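Local atomic coordinates of TRAP dicarboxylate transporter-DctP subunit (Desulfovibrio salexigens, PDB entry 4N6D), a protein that probably binds a small organic acid in the periplasm as the solute-binding subunit of a TRAP transporter, handing it on for uptake. Residues A[151-159]-A[220-228]. Numbering follows the deposited sequence.
Sequences NIMTKVPVR and EICRYETET
Pro157 lies over one face of the Tyr224 ring, with its CG 3.7 Å from the ring centroid and 13° off the normal, a clear CH-pi contact. The carbonyl oxygens of Thr154 and Lys155 approach the rim of the ring, close to its plane; Lys155 O is 3.4 Å from Tyr224 CD2. With CG anti to its own carbonyl carbon (chi1 -58°), the tyrosine ring is turned to lie flat along Pro157. The Asn151 amide runs alongside the Glu227 side chain, amide and carboxylate planes 55° apart, and water 1 takes a hydrogen bond from Asn151 ND2 and gives one to Glu227 OE2. Asn151 OD1 accepts from the backbone N of Asn229.

Between these two ends, strands 151-154 and 224-226 pair antiparallel as the central strands of the mixed four-stranded sheet in this family 7 solute-binding protein, flanked by strands 205-208 and 288-290. Ile152 and Thr226 form one hydrogen-bonded pair, Thr226 N reaching Ile152 O at 2.7 Å; Thr154 and Tyr224 form another. A classic beta bulge interrupts the pairing here, with Arg223 and Tyr224 together opposing Thr154, and water 3 bridges Arg223 N to the carbonyl oxygens of Lys155 and Ile221.

Beyond its strand, 151-159 turns back over the face that carries Thr154, Tyr224 and Thr226. Thr226 OG1 donates to Val158 O (2.7 Å), meeting a lone pair in the carbonyl plane. Water 2 links the loop to both strands, donating to Thr154 OG1 and Thr226 OG1 and accepting from Val158 N, while Thr154 OG1 itself donates to Val156 O from above that carbonyl's plane (2.7 Å). On the other face the bent Glu225 side chain brings OE1 to 3.3 Å from Met153 CG, and Leu213 of helix 212-215 touches both residues.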
ATOM      1  N   ASN A 151       6.284   3.365   8.756  1.00 10.37           N
ATOM      2  CA  ASN A 151       7.167   3.338   9.907  1.00  9.45           C
ATOM      3  C   ASN A 151       7.684   4.755  10.176  1.00 10.53           C
ATOM      4  O   ASN A 151       7.517   5.662   9.353  1.00 13.01           O
ATOM      5  CB  ASN A 151       8.327   2.401   9.620  1.00 11.09           C
ATOM      6  CG  ASN A 151       7.899   0.949   9.578  1.00 10.53           C
ATOM      7  OD1 ASN A 151       7.419   0.413  10.574  1.00 10.42           O
ATOM      8  ND2 ASN A 151       8.097   0.291   8.442  1.00 10.60           N
ATOM      9  N   ILE A 152       8.303   4.939  11.339  1.00  8.99           N
ATOM     10  CA  ILE A 152       8.719   6.262  11.778  1.00  9.60           C
ATOM     11  C   ILE A 152      10.222   6.379  11.627  1.00 15.24           C
ATOM     12  O   ILE A 152      10.968   5.621  12.241  1.00 15.37           O
ATOM     13  CB  ILE A 152       8.298   6.489  13.238  1.00 12.49           C
ATOM     14  CG1 ILE A 152       6.776   6.426  13.336  1.00 16.36           C
ATOM     15  CG2 ILE A 152       8.796   7.848  13.752  1.00 15.18           C
ATOM     16  CD1 ILE A 152       6.221   6.495  14.744  1.00 21.54           C
ATOM     17  N   MET A 153      10.655   7.330  10.798  1.00 10.62           N
ATOM     18  CA  MET A 153      12.055   7.538  10.487  1.00 10.84           C
ATOM     19  C   MET A 153      12.431   8.935  10.966  1.00 11.92           C
ATOM     20  O   MET A 153      11.822   9.930  10.548  1.00 12.55           O
ATOM     21  CB  MET A 153      12.263   7.429   8.988  1.00 12.15           C
ATOM     22  CG  MET A 153      11.995   6.029   8.435  1.00 11.36           C
ATOM     23  SD  MET A 153      11.760   6.044   6.651  1.00 13.89           S
ATOM     24  CE  MET A 153      10.034   6.520   6.585  1.00 15.90           C
ATOM     25  N   THR A 154      13.434   9.020  11.831  1.00 11.92           N
ATOM     26  CA  THR A 154      13.687  10.255  12.568  1.00 12.69           C
ATOM     27  C   THR A 154      15.164  10.615  12.742  1.00 15.35           C
ATOM     28  O   THR A 154      16.050   9.772  12.595  1.00 13.11           O
ATOM     29  CB  THR A 154      13.083  10.172  13.993  1.00 14.91           C
ATOM     30  OG1 THR A 154      13.571   8.995  14.649  1.00 16.12           O
ATOM     31  CG2 THR A 154      11.559  10.147  13.952  1.00 14.94           C
ATOM     32  N   LYS A 155      15.405  11.886  13.049  1.00 14.21           N
ATOM     33  CA  LYS A 155      16.750  12.407  13.286  1.00 15.01           C
ATOM     34  C   LYS A 155      17.322  11.928  14.595  1.00 14.93           C
ATOM     35  O   LYS A 155      18.520  11.695  14.705  1.00 16.60           O
ATOM     36  CB  LYS A 155      16.733  13.941  13.291  1.00 22.35           C
ATOM     37  CG  LYS A 155      16.283  14.551  11.986  1.00 21.19           C
ATOM     38  CD  LYS A 155      16.299  16.077  12.021  1.00 23.98           C
ATOM     39  CE  LYS A 155      17.643  16.616  12.415  1.00 24.50           C
ATOM     40  NZ  LYS A 155      17.580  18.114  12.460  1.00 27.04           N
ATOM     41  N   VAL A 156      16.458  11.840  15.594  1.00 14.62           N
ATOM     42  CA  VAL A 156      16.819  11.407  16.935  1.00 16.43           C
ATOM     43  C   VAL A 156      16.017  10.133  17.243  1.00 16.80           C
ATOM     44  O   VAL A 156      14.877   9.978  16.800  1.00 17.11           O
ATOM     45  CB  VAL A 156      16.506  12.524  17.963  1.00 22.68           C
ATOM     46  CG1 VAL A 156      16.583  12.019  19.401  1.00 31.13           C
ATOM     47  CG2 VAL A 156      17.429  13.704  17.759  1.00 21.63           C
ATOM     48  N   PRO A 157      16.611   9.193  17.981  1.00 15.34           N
ATOM     49  CA  PRO A 157      15.911   7.907  18.142  1.00 14.29           C
ATOM     50  C   PRO A 157      14.558   8.018  18.847  1.00 17.42           C
ATOM     51  O   PRO A 157      14.445   8.716  19.855  1.00 16.16           O
ATOM     52  CB  PRO A 157      16.854   7.085  19.033  1.00 17.48           C
ATOM     53  CG  PRO A 157      18.144   7.813  19.057  1.00 18.44           C
ATOM     54  CD  PRO A 157      17.914   9.218  18.662  1.00 18.18           C
ATOM     55  N   VAL A 158      13.554   7.351  18.299  1.00 14.99           N
ATOM     56  CA  VAL A 158      12.281   7.150  18.989  1.00 11.35           C
ATOM     57  C   VAL A 158      12.303   5.722  19.527  1.00 10.87           C
ATOM     58  O   VAL A 158      12.091   4.769  18.778  1.00 14.95           O
ATOM     59  CB  VAL A 158      11.082   7.393  18.064  1.00 12.47           C
ATOM     60  CG1 VAL A 158       9.802   7.015  18.748  1.00 14.15           C
ATOM     61  CG2 VAL A 158      11.049   8.857  17.645  1.00 15.07           C
ATOM     62  N   ARG A 159      12.584   5.576  20.816  1.00 13.78           N
ATOM     63  CA  ARG A 159      12.683   4.248  21.418  1.00 13.51           C
ATOM     64  C   ARG A 159      11.453   3.888  22.229  1.00 16.57           C
ATOM     65  O   ARG A 159      11.229   2.714  22.545  1.00 15.16           O
ATOM     66  CB  ARG A 159      13.927   4.172  22.289  1.00 13.34           C
ATOM     67  CG  ARG A 159      15.185   4.555  21.537  1.00 16.13           C
ATOM     68  CD  ARG A 159      16.419   4.215  22.318  1.00 17.47           C
ATOM     69  NE  ARG A 159      17.605   4.649  21.578  1.00 18.69           N
ATOM     70  CZ  ARG A 159      18.173   3.956  20.595  1.00 15.14           C
ATOM     71  NH1 ARG A 159      19.244   4.447  19.995  1.00 15.09           N
ATOM     72  NH2 ARG A 159      17.698   2.784  20.229  1.00 13.82           N
ATOM     73  N   GLU A 220      20.206  10.020   4.943  1.00 14.96           N
ATOM     74  CA  GLU A 220      21.312  10.920   5.231  1.00 14.37           C
ATOM     75  C   GLU A 220      21.011  11.724   6.482  1.00 15.95           C
ATOM     76  O   GLU A 220      21.906  12.036   7.259  1.00 12.70           O
ATOM     77  CB  GLU A 220      21.622  11.866   4.071  1.00 16.00           C
ATOM     78  CG  GLU A 220      22.859  12.733   4.340  1.00 16.71           C
ATOM     79  CD  GLU A 220      23.460  13.312   3.088  1.00 26.52           C
ATOM     80  OE1 GLU A 220      22.762  13.354   2.062  1.00 23.96           O
ATOM     81  OE2 GLU A 220      24.638  13.729   3.137  1.00 23.52           O
ATOM     82  N   ILE A 221      19.737  12.049   6.655  1.00 11.77           N
ATOM     83  CA  ILE A 221      19.287  12.897   7.740  1.00 13.58           C
ATOM     84  C   ILE A 221      18.659  12.100   8.883  1.00 10.66           C
ATOM     85  O   ILE A 221      18.914  12.387  10.054  1.00 14.31           O
ATOM     86  CB  ILE A 221      18.254  13.908   7.217  1.00 15.39           C
ATOM     87  CG1 ILE A 221      18.887  14.794   6.146  1.00 18.27           C
ATOM     88  CG2 ILE A 221      17.709  14.740   8.365  1.00 19.07           C
ATOM     89  CD1 ILE A 221      17.884  15.705   5.468  1.00 23.35           C
ATOM     90  N   CYS A 222      17.849  11.095   8.543  1.00 14.99           N
ATOM     91  CA  CYS A 222      17.118  10.323   9.545  1.00 14.34           C
ATOM     92  C   CYS A 222      17.746   8.961   9.661  1.00 10.10           C
ATOM     93  O   CYS A 222      17.453   8.078   8.866  1.00 11.70           O
ATOM     94  CB  CYS A 222      15.662  10.135   9.143  1.00 15.20           C
ATOM     95  SG  CYS A 222      14.793  11.692   8.911  1.00 15.79           S
ATOM     96  N   ARG A 223      18.583   8.789  10.674  1.00 12.07           N
ATOM     97  CA  ARG A 223      19.354   7.570  10.819  1.00 11.57           C
ATOM     98  C   ARG A 223      18.852   6.633  11.898  1.00 10.11           C
ATOM     99  O   ARG A 223      19.560   5.705  12.268  1.00 13.24           O
ATOM    100  CB  ARG A 223      20.810   7.947  11.090  1.00 12.67           C
ATOM    101  CG  ARG A 223      21.354   8.787   9.946  1.00 10.81           C
ATOM    102  CD  ARG A 223      22.832   8.982   9.980  1.00 13.69           C
ATOM    103  NE  ARG A 223      23.214   9.926   8.936  1.00 13.10           N
ATOM    104  CZ  ARG A 223      24.468  10.227   8.623  1.00 16.76           C
ATOM    105  NH1 ARG A 223      25.470   9.633   9.258  1.00 16.79           N
ATOM    106  NH2 ARG A 223      24.715  11.113   7.668  1.00 15.30           N
ATOM    107  N   TYR A 224      17.649   6.906  12.412  1.00  9.38           N
ATOM    108  CA  TYR A 224      16.987   6.043  13.392  1.00  9.14           C
ATOM    109  C   TYR A 224      15.607   5.690  12.869  1.00 11.15           C
ATOM    110  O   TYR A 224      14.772   6.563  12.596  1.00 13.58           O
ATOM    111  CB  TYR A 224      16.898   6.710  14.765  1.00 12.06           C
ATOM    112  CG  TYR A 224      18.262   7.059  15.263  1.00  9.69           C
ATOM    113  CD1 TYR A 224      19.026   6.129  15.952  1.00  9.76           C
ATOM    114  CD2 TYR A 224      18.821   8.309  15.004  1.00 10.86           C
ATOM    115  CE1 TYR A 224      20.295   6.424  16.393  1.00 12.13           C
ATOM    116  CE2 TYR A 224      20.096   8.615  15.436  1.00 12.91           C
ATOM    117  CZ  TYR A 224      20.830   7.656  16.123  1.00 15.90           C
ATOM    118  OH  TYR A 224      22.094   7.925  16.582  1.00 15.37           O
ATOM    119  N   GLU A 225      15.394   4.394  12.688  1.00 11.99           N
ATOM    120  CA  GLU A 225      14.219   3.907  12.003  1.00 10.26           C
ATOM    121  C   GLU A 225      13.447   3.028  12.983  1.00  9.19           C
ATOM    122  O   GLU A 225      13.911   1.934  13.355  1.00 12.89           O
ATOM    123  CB  GLU A 225      14.622   3.096  10.773  1.00  9.94           C
ATOM    124  CG  GLU A 225      15.954   3.499  10.125  1.00 13.20           C
ATOM    125  CD  GLU A 225      16.025   4.962   9.681  1.00 12.49           C
ATOM    126  OE1 GLU A 225      14.980   5.648   9.665  1.00 10.81           O
ATOM    127  OE2 GLU A 225      17.156   5.435   9.354  1.00  9.43           O
ATOM    128  N   THR A 226      12.277   3.497  13.397  1.00 10.19           N
ATOM    129  CA  THR A 226      11.462   2.741  14.355  1.00  9.15           C
ATOM    130  C   THR A 226      10.364   1.976  13.633  1.00 10.45           C
ATOM    131  O   THR A 226       9.485   2.573  13.012  1.00 10.38           O
ATOM    132  CB  THR A 226      10.878   3.684  15.407  1.00 11.96           C
ATOM    133  OG1 THR A 226      11.970   4.318  16.094  1.00 12.10           O
ATOM    134  CG2 THR A 226      10.025   2.910  16.412  1.00 12.69           C
ATOM    135  N   GLU A 227      10.433   0.654  13.703  1.00 10.52           N
ATOM    136  CA  GLU A 227       9.523  -0.205  12.960  1.00 10.59           C
ATOM    137  C   GLU A 227       8.235  -0.418  13.746  1.00  9.41           C
ATOM    138  O   GLU A 227       8.114  -1.294  14.606  1.00 12.64           O
ATOM    139  CB  GLU A 227      10.178  -1.540  12.603  1.00 11.93           C
ATOM    140  CG  GLU A 227       9.438  -2.277  11.474  1.00 16.07           C
ATOM    141  CD  GLU A 227      10.139  -3.541  10.999  1.00 21.69           C
ATOM    142  OE1 GLU A 227      10.736  -4.235  11.857  1.00 23.32           O
ATOM    143  OE2 GLU A 227      10.104  -3.823   9.767  1.00 16.80           O
ATOM    144  N   THR A 228       7.276   0.439  13.467  1.00  7.52           N
ATOM    145  CA  THR A 228       5.961   0.378  14.086  1.00  7.92           C
ATOM    146  C   THR A 228       4.978  -0.477  13.277  1.00  9.32           C
ATOM    147  O   THR A 228       3.943  -0.898  13.811  1.00  9.01           O
ATOM    148  CB  THR A 228       5.357   1.775  14.193  1.00 12.21           C
ATOM    149  OG1 THR A 228       5.348   2.383  12.893  1.00  9.27           O
ATOM    150  CG2 THR A 228       6.144   2.641  15.154  1.00 14.51           C
TER
HETATM  151  O   HOH W   1       8.086  -2.694   8.195  1.00 14.97           O
HETATM  152  O   HOH W   2      13.712   6.380  15.668  1.00 12.65           O
HETATM  153  O   HOH W   3      19.841  10.907  12.313  1.00 13.09           O